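Local coordinates for mutual gliding-motility protein MglA (Myxococcus xanthus DK 1622, PDB 6H17) that binds and hydrolyses GTP as an Arf-family small GTPase, acting as an intracellular switch that coordinates both gliding systems and sets the direction of cell movement, at residues A[14-25]-A[92-102]. Sequence-based numbering, arbitrary orientation.
Sequences KIVYYGPGLCGK and ILKGVDGVVFV. With GSP (5'-guanosine-diphosphate-monothiophosphate), chain C.
Two parallel central strands of the GTPase sheet, 14-18 and 98-102, run side by side into the phosphate-binding P-loop. Backbone bonds alternate across them, from V16 N to G98 O (3.0 Å) up to V102 N to Y18 O (2.8 Å, almost straight at 177°). At the strand entrance, K14 O accepts from both D97 N and G98 N; K14 N donates to D97 OD2 at its anti lone pair, while OD1 takes the amide of S2. The all-extended K14 chain (chi1 -180°) carries NZ to I92 O and K94 O, both at 2.7 Å, tying the 92-94 backbone to the strand. Toward helix 176-193, V100 lays CB over the centre of the Y17 ring, 3.9 Å from its centroid, while V102 CG2 meets the ring edge. On the face of V16, Y18 and F101, V16 CG2 packs against V96 CG2 (3.7 Å) and Y18 CE1 meets L93 CD1; Y18 and F101 touch helix 110-125, where the Y18 hydroxyl hydrogen-bonds N119. G19 CA lies against F101 CE2 (3.7 Å). At G19 and G24 a CB would jam against the preceding carbonyl O, and at G19 also strike V102 O. G24 N and K25 N bind O1B of the bound GTPγS; K25 NZ bonds O3G (2.7 Å) and O1B. This strand-loop-helix is the Walker A motif of P-loop GTPases.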
ATOM      1  N   LYS A  14      -8.811  -5.456  -0.157  1.00 13.83           N
ATOM      2  CA  LYS A  14      -7.919  -4.747  -1.066  1.00 13.98           C
ATOM      3  C   LYS A  14      -6.994  -3.825  -0.298  1.00 12.46           C
ATOM      4  O   LYS A  14      -7.447  -2.985   0.489  1.00 12.74           O
ATOM      5  CB  LYS A  14      -8.770  -3.938  -2.033  1.00 14.30           C
ATOM      6  CG  LYS A  14      -8.008  -3.144  -3.051  1.00 16.01           C
ATOM      7  CD  LYS A  14      -8.980  -2.533  -4.050  1.00 20.87           C
ATOM      8  CE  LYS A  14      -8.279  -2.039  -5.278  1.00 19.51           C
ATOM      9  NZ  LYS A  14      -9.241  -1.517  -6.290  1.00 17.08           N
ATOM     10  N   ILE A  15      -5.693  -3.975  -0.536  1.00 11.87           N
ATOM     11  CA  ILE A  15      -4.666  -3.097   0.022  1.00 11.70           C
ATOM     12  C   ILE A  15      -4.013  -2.354  -1.131  1.00 11.70           C
ATOM     13  O   ILE A  15      -3.594  -2.990  -2.107  1.00 12.54           O
ATOM     14  CB  ILE A  15      -3.581  -3.892   0.769  1.00 14.28           C
ATOM     15  CG1 ILE A  15      -4.165  -4.750   1.884  1.00 17.73           C
ATOM     16  CG2 ILE A  15      -2.473  -2.949   1.272  1.00 15.20           C
ATOM     17  CD1 ILE A  15      -4.951  -4.035   2.839  1.00 23.17           C
ATOM     18  N   VAL A  16      -3.918  -1.026  -1.031  1.00 11.19           N
ATOM     19  CA  VAL A  16      -3.264  -0.218  -2.059  1.00 10.94           C
ATOM     20  C   VAL A  16      -1.987   0.395  -1.484  1.00 11.01           C
ATOM     21  O   VAL A  16      -2.024   1.070  -0.446  1.00 11.56           O
ATOM     22  CB  VAL A  16      -4.200   0.872  -2.619  1.00 11.93           C
ATOM     23  CG1 VAL A  16      -3.442   1.764  -3.601  1.00 12.84           C
ATOM     24  CG2 VAL A  16      -5.399   0.221  -3.289  1.00 13.04           C
ATOM     25  N   TYR A  17      -0.869   0.178  -2.183  1.00 10.62           N
ATOM     26  CA  TYR A  17       0.404   0.848  -1.929  1.00 10.53           C
ATOM     27  C   TYR A  17       0.442   2.119  -2.767  1.00 10.42           C
ATOM     28  O   TYR A  17       0.327   2.066  -4.005  1.00 11.75           O
ATOM     29  CB  TYR A  17       1.552  -0.101  -2.280  1.00 10.35           C
ATOM     30  CG  TYR A  17       1.848  -1.138  -1.214  1.00 10.94           C
ATOM     31  CD1 TYR A  17       3.017  -1.106  -0.492  1.00 11.30           C
ATOM     32  CD2 TYR A  17       0.943  -2.159  -0.930  1.00 12.42           C
ATOM     33  CE1 TYR A  17       3.295  -2.041   0.484  1.00 12.10           C
ATOM     34  CE2 TYR A  17       1.221  -3.097   0.039  1.00 11.31           C
ATOM     35  CZ  TYR A  17       2.391  -3.026   0.747  1.00 11.74           C
ATOM     36  OH  TYR A  17       2.618  -3.974   1.723  1.00 12.44           O
ATOM     37  N   TYR A  18       0.626   3.243  -2.093  1.00 11.37           N
ATOM     38  CA  TYR A  18       0.557   4.570  -2.684  1.00 11.10           C
ATOM     39  C   TYR A  18       1.868   5.286  -2.420  1.00 11.95           C
ATOM     40  O   TYR A  18       2.639   4.876  -1.551  1.00 13.69           O
ATOM     41  CB  TYR A  18      -0.583   5.354  -2.017  1.00 12.47           C
ATOM     42  CG  TYR A  18      -1.365   6.320  -2.870  1.00 12.26           C
ATOM     43  CD1 TYR A  18      -2.438   5.893  -3.618  1.00 13.38           C
ATOM     44  CD2 TYR A  18      -1.062   7.663  -2.877  1.00 12.66           C
ATOM     45  CE1 TYR A  18      -3.176   6.765  -4.362  1.00 13.24           C
ATOM     46  CE2 TYR A  18      -1.793   8.566  -3.631  1.00 13.52           C
ATOM     47  CZ  TYR A  18      -2.860   8.098  -4.377  1.00 13.15           C
ATOM     48  OH  TYR A  18      -3.658   8.945  -5.120  1.00 14.94           O
ATOM     49  N   GLY A  19       2.131   6.367  -3.151  1.00 11.17           N
ATOM     50  CA  GLY A  19       3.330   7.148  -2.948  1.00 11.30           C
ATOM     51  C   GLY A  19       3.850   7.693  -4.257  1.00 11.14           C
ATOM     52  O   GLY A  19       3.384   7.323  -5.329  1.00 12.67           O
ATOM     53  N   PRO A  20       4.847   8.560  -4.196  1.00 11.74           N
ATOM     54  CA  PRO A  20       5.275   9.300  -5.395  1.00 12.04           C
ATOM     55  C   PRO A  20       6.035   8.413  -6.374  1.00 11.83           C
ATOM     56  O   PRO A  20       6.362   7.258  -6.107  1.00 12.17           O
ATOM     57  CB  PRO A  20       6.140  10.420  -4.808  1.00 12.63           C
ATOM     58  CG  PRO A  20       6.667   9.846  -3.550  1.00 13.32           C
ATOM     59  CD  PRO A  20       5.548   9.007  -2.981  1.00 11.57           C
ATOM     60  N   GLY A  21       6.323   8.972  -7.543  1.00 12.52           N
ATOM     61  CA  GLY A  21       7.052   8.221  -8.546  1.00 12.67           C
ATOM     62  C   GLY A  21       8.325   7.635  -8.005  1.00 11.95           C
ATOM     63  O   GLY A  21       9.055   8.290  -7.255  1.00 12.93           O
ATOM     64  N   LEU A  22       8.603   6.391  -8.370  1.00 11.95           N
ATOM     65  CA  LEU A  22       9.865   5.715  -8.088  1.00 12.34           C
ATOM     66  C   LEU A  22      10.145   5.557  -6.597  1.00 12.58           C
ATOM     67  O   LEU A  22      11.298   5.340  -6.210  1.00 14.27           O
ATOM     68  CB  LEU A  22      11.045   6.387  -8.821  1.00 13.85           C
ATOM     69  CG  LEU A  22      10.904   6.393 -10.349  1.00 15.03           C
ATOM     70  CD1 LEU A  22      12.043   7.239 -10.979  1.00 20.44           C
ATOM     71  CD2 LEU A  22      10.878   4.999 -10.940  1.00 18.02           C
ATOM     72  N   CYS A  23       9.131   5.567  -5.740  1.00 11.26           N
ATOM     73  CA  CYS A  23       9.376   5.549  -4.303  1.00 11.49           C
ATOM     74  C   CYS A  23       9.609   4.162  -3.716  1.00 10.57           C
ATOM     75  O   CYS A  23      10.144   4.073  -2.606  1.00 11.48           O
ATOM     76  CB  CYS A  23       8.244   6.240  -3.560  1.00 12.68           C
ATOM     77  SG  CYS A  23       6.673   5.335  -3.626  1.00 12.17           S
ATOM     78  N   GLY A  24       9.214   3.099  -4.408  1.00 10.83           N
ATOM     79  CA  GLY A  24       9.425   1.743  -3.944  1.00 10.32           C
ATOM     80  C   GLY A  24       8.188   0.868  -3.805  1.00 10.39           C
ATOM     81  O   GLY A  24       8.263  -0.175  -3.147  1.00 10.40           O
ATOM     82  N   LYS A  25       7.048   1.263  -4.384  1.00 10.46           N
ATOM     83  CA  LYS A  25       5.819   0.474  -4.258  1.00 10.13           C
ATOM     84  C   LYS A  25       5.952  -0.893  -4.923  1.00 10.77           C
ATOM     85  O   LYS A  25       5.710  -1.938  -4.292  1.00 11.10           O
ATOM     86  CB  LYS A  25       4.649   1.247  -4.880  1.00 10.52           C
ATOM     87  CG  LYS A  25       4.388   2.602  -4.220  1.00 11.93           C
ATOM     88  CD  LYS A  25       3.320   3.443  -4.916  1.00 13.43           C
ATOM     89  CE  LYS A  25       3.666   3.859  -6.322  1.00 13.79           C
ATOM     90  NZ  LYS A  25       4.767   4.854  -6.430  1.00 11.90           N
ATOM     91  N   ILE A  92      -7.658   2.702  -9.236  1.00 15.44           N
ATOM     92  CA  ILE A  92      -7.132   1.633  -8.394  1.00 14.07           C
ATOM     93  C   ILE A  92      -7.624   1.767  -6.959  1.00 14.64           C
ATOM     94  O   ILE A  92      -7.802   0.761  -6.259  1.00 14.48           O
ATOM     95  CB  ILE A  92      -5.591   1.593  -8.507  1.00 14.24           C
ATOM     96  CG1 ILE A  92      -5.185   1.252  -9.950  1.00 16.66           C
ATOM     97  CG2 ILE A  92      -4.994   0.608  -7.495  1.00 14.02           C
ATOM     98  CD1 ILE A  92      -3.770   1.641 -10.304  1.00 16.07           C
ATOM     99  N   LEU A  93      -7.849   2.992  -6.485  1.00 14.37           N
ATOM    100  CA  LEU A  93      -8.268   3.186  -5.108  1.00 14.07           C
ATOM    101  C   LEU A  93      -9.699   2.747  -4.844  1.00 15.46           C
ATOM    102  O   LEU A  93     -10.079   2.601  -3.673  1.00 15.36           O
ATOM    103  CB  LEU A  93      -8.132   4.659  -4.693  1.00 15.93           C
ATOM    104  CG  LEU A  93      -6.779   5.138  -4.207  1.00 17.63           C
ATOM    105  CD1 LEU A  93      -6.818   6.665  -4.082  1.00 17.94           C
ATOM    106  CD2 LEU A  93      -6.395   4.488  -2.887  1.00 15.79           C
ATOM    107  N   LYS A  94     -10.508   2.534  -5.873  1.00 15.94           N
ATOM    108  CA  LYS A  94     -11.898   2.148  -5.635  1.00 16.33           C
ATOM    109  C   LYS A  94     -11.950   0.875  -4.803  1.00 16.46           C
ATOM    110  O   LYS A  94     -11.256  -0.095  -5.100  1.00 16.66           O
ATOM    111  CB  LYS A  94     -12.611   1.924  -6.967  1.00 20.22           C
ATOM    112  CG  LYS A  94     -12.898   3.209  -7.716  1.00 26.82           C
ATOM    113  CD  LYS A  94     -13.599   2.942  -9.036  1.00 44.89           C
ATOM    114  CE  LYS A  94     -13.905   4.246  -9.757  1.00 53.77           C
ATOM    115  NZ  LYS A  94     -14.637   4.033 -11.037  1.00 59.86           N
ATOM    116  N   GLY A  95     -12.778   0.883  -3.758  1.00 16.82           N
ATOM    117  CA  GLY A  95     -12.958  -0.302  -2.939  1.00 19.35           C
ATOM    118  C   GLY A  95     -11.824  -0.618  -1.992  1.00 16.07           C
ATOM    119  O   GLY A  95     -11.792  -1.717  -1.433  1.00 18.17           O
ATOM    120  N   VAL A  96     -10.878   0.297  -1.791  1.00 14.25           N
ATOM    121  CA  VAL A  96      -9.730  -0.008  -0.942  1.00 14.22           C
ATOM    122  C   VAL A  96     -10.175  -0.250   0.495  1.00 13.70           C
ATOM    123  O   VAL A  96     -11.059   0.441   1.022  1.00 16.36           O
ATOM    124  CB  VAL A  96      -8.687   1.119  -1.041  1.00 13.44           C
ATOM    125  CG1 VAL A  96      -9.265   2.451  -0.533  1.00 16.29           C
ATOM    126  CG2 VAL A  96      -7.425   0.749  -0.260  1.00 14.59           C
ATOM    127  N   ASP A  97      -9.539  -1.226   1.142  1.00 12.92           N
ATOM    128  CA  ASP A  97      -9.748  -1.514   2.559  1.00 14.68           C
ATOM    129  C   ASP A  97      -8.608  -1.054   3.445  1.00 13.74           C
ATOM    130  O   ASP A  97      -8.836  -0.785   4.630  1.00 15.60           O
ATOM    131  CB  ASP A  97      -9.970  -3.013   2.766  1.00 14.90           C
ATOM    132  CG  ASP A  97     -11.178  -3.501   2.025  1.00 16.55           C
ATOM    133  OD1 ASP A  97     -12.275  -2.952   2.267  1.00 17.95           O
ATOM    134  OD2 ASP A  97     -11.046  -4.374   1.154  1.00 16.67           O
ATOM    135  N   GLY A  98      -7.396  -0.986   2.930  1.00 13.28           N
ATOM    136  CA  GLY A  98      -6.283  -0.446   3.698  1.00 13.23           C
ATOM    137  C   GLY A  98      -5.254   0.128   2.758  1.00 12.25           C
ATOM    138  O   GLY A  98      -5.137  -0.308   1.608  1.00 12.37           O
ATOM    139  N   VAL A  99      -4.496   1.101   3.254  1.00 11.13           N
ATOM    140  CA  VAL A  99      -3.490   1.785   2.449  1.00 11.73           C
ATOM    141  C   VAL A  99      -2.136   1.745   3.136  1.00 11.51           C
ATOM    142  O   VAL A  99      -2.029   1.905   4.359  1.00 12.11           O
ATOM    143  CB  VAL A  99      -3.892   3.247   2.179  1.00 12.84           C
ATOM    144  CG1 VAL A  99      -2.769   4.013   1.503  1.00 17.03           C
ATOM    145  CG2 VAL A  99      -5.143   3.313   1.330  1.00 15.82           C
ATOM    146  N   VAL A 100      -1.094   1.536   2.341  1.00 11.41           N
ATOM    147  CA  VAL A 100       0.290   1.732   2.760  1.00 11.18           C
ATOM    148  C   VAL A 100       0.800   2.906   1.952  1.00 11.35           C
ATOM    149  O   VAL A 100       0.809   2.845   0.711  1.00 12.63           O
ATOM    150  CB  VAL A 100       1.161   0.499   2.489  1.00 10.95           C
ATOM    151  CG1 VAL A 100       2.609   0.809   2.827  1.00 11.19           C
ATOM    152  CG2 VAL A 100       0.666  -0.710   3.267  1.00 12.37           C
ATOM    153  N   PHE A 101       1.226   3.973   2.625  1.00 10.83           N
ATOM    154  CA  PHE A 101       1.890   5.075   1.941  1.00  9.99           C
ATOM    155  C   PHE A 101       3.389   4.838   2.008  1.00 10.26           C
ATOM    156  O   PHE A 101       3.960   4.802   3.102  1.00 11.89           O
ATOM    157  CB  PHE A 101       1.545   6.429   2.546  1.00 12.43           C
ATOM    158  CG  PHE A 101       2.126   7.570   1.765  1.00 11.10           C
ATOM    159  CD1 PHE A 101       3.377   8.107   2.067  1.00 12.45           C
ATOM    160  CD2 PHE A 101       1.433   8.080   0.684  1.00 12.21           C
ATOM    161  CE1 PHE A 101       3.899   9.152   1.321  1.00 13.00           C
ATOM    162  CE2 PHE A 101       1.954   9.113  -0.075  1.00 12.72           C
ATOM    163  CZ  PHE A 101       3.159   9.661   0.255  1.00 12.41           C
ATOM    164  N   VAL A 102       4.032   4.698   0.859  1.00 10.54           N
ATOM    165  CA  VAL A 102       5.464   4.473   0.760  1.00 10.46           C
ATOM    166  C   VAL A 102       6.112   5.816   0.464  1.00 11.45           C
ATOM    167  O   VAL A 102       5.955   6.367  -0.629  1.00 12.05           O
ATOM    168  CB  VAL A 102       5.806   3.441  -0.318  1.00 10.66           C
ATOM    169  CG1 VAL A 102       7.310   3.230  -0.399  1.00 11.32           C
ATOM    170  CG2 VAL A 102       5.085   2.114  -0.066  1.00 12.56           C
TER
HETATM  171  PG  GSP C 302       6.120   4.031  -9.972  1.00 12.13           P
HETATM  172  O3B GSP C 302       7.346   3.647  -8.928  1.00 11.42           O
HETATM  173  S1G GSP C 302       6.872   5.198 -11.232  1.00 14.65           S
HETATM  174  O2G GSP C 302       5.612   2.682 -10.522  1.00 14.69           O
HETATM  175  O3G GSP C 302       5.037   4.674  -9.100  1.00 13.52           O
HETATM  176  PB  GSP C 302       7.447   2.595  -7.748  1.00 11.11           P
HETATM  177  O1B GSP C 302       7.050   3.221  -6.464  1.00 10.39           O
HETATM  178  O2B GSP C 302       6.752   1.336  -8.103  1.00 11.13           O
HETATM  179  PA  GSP C 302       9.880   1.028  -7.822  1.00 12.17           P
HETATM  180  O1A GSP C 302       9.502   0.093  -6.774  1.00 12.44           O
HETATM  181  O2A GSP C 302       9.849   0.559  -9.212  1.00 14.33           O
HETATM  182  O3A GSP C 302       9.043   2.374  -7.695  1.00 11.27           O
HETATM  183  O5' GSP C 302      11.327   1.572  -7.425  1.00 12.22           O
HETATM  184  C5' GSP C 302      11.963   2.563  -8.217  1.00 13.11           C
HETATM  185  C4' GSP C 302      13.477   2.454  -8.086  1.00 14.77           C
HETATM  186  O4' GSP C 302      13.860   2.687  -6.716  1.00 14.17           O
HETATM  187  C3' GSP C 302      13.981   1.080  -8.445  1.00 14.90           C
HETATM  188  O3' GSP C 302      15.216   1.194  -9.134  1.00 23.55           O
HETATM  189  C2' GSP C 302      14.208   0.370  -7.112  1.00 15.24           C
HETATM  190  O2' GSP C 302      15.184  -0.630  -7.117  1.00 16.83           O
HETATM  191  C1' GSP C 302      14.604   1.575  -6.246  1.00 12.82           C
HETATM  192  N9  GSP C 302      14.359   1.397  -4.821  1.00 12.11           N
HETATM  193  C8  GSP C 302      13.181   1.012  -4.259  1.00 11.63           C
HETATM  194  N7  GSP C 302      13.319   0.950  -2.919  1.00 11.28           N
HETATM  195  C5  GSP C 302      14.612   1.304  -2.634  1.00 10.46           C
HETATM  196  C6  GSP C 302      15.324   1.403  -1.440  1.00 11.70           C
HETATM  197  O6  GSP C 302      14.858   1.179  -0.297  1.00 11.84           O
HETATM  198  N1  GSP C 302      16.628   1.772  -1.552  1.00 10.71           N
HETATM  199  C2  GSP C 302      17.223   2.057  -2.754  1.00 11.78           C
HETATM  200  N2  GSP C 302      18.492   2.426  -2.769  1.00 12.55           N
HETATM  201  N3  GSP C 302      16.554   1.961  -3.926  1.00 11.81           N
HETATM  202  C4  GSP C 302      15.267   1.580  -3.825  1.00 11.48           C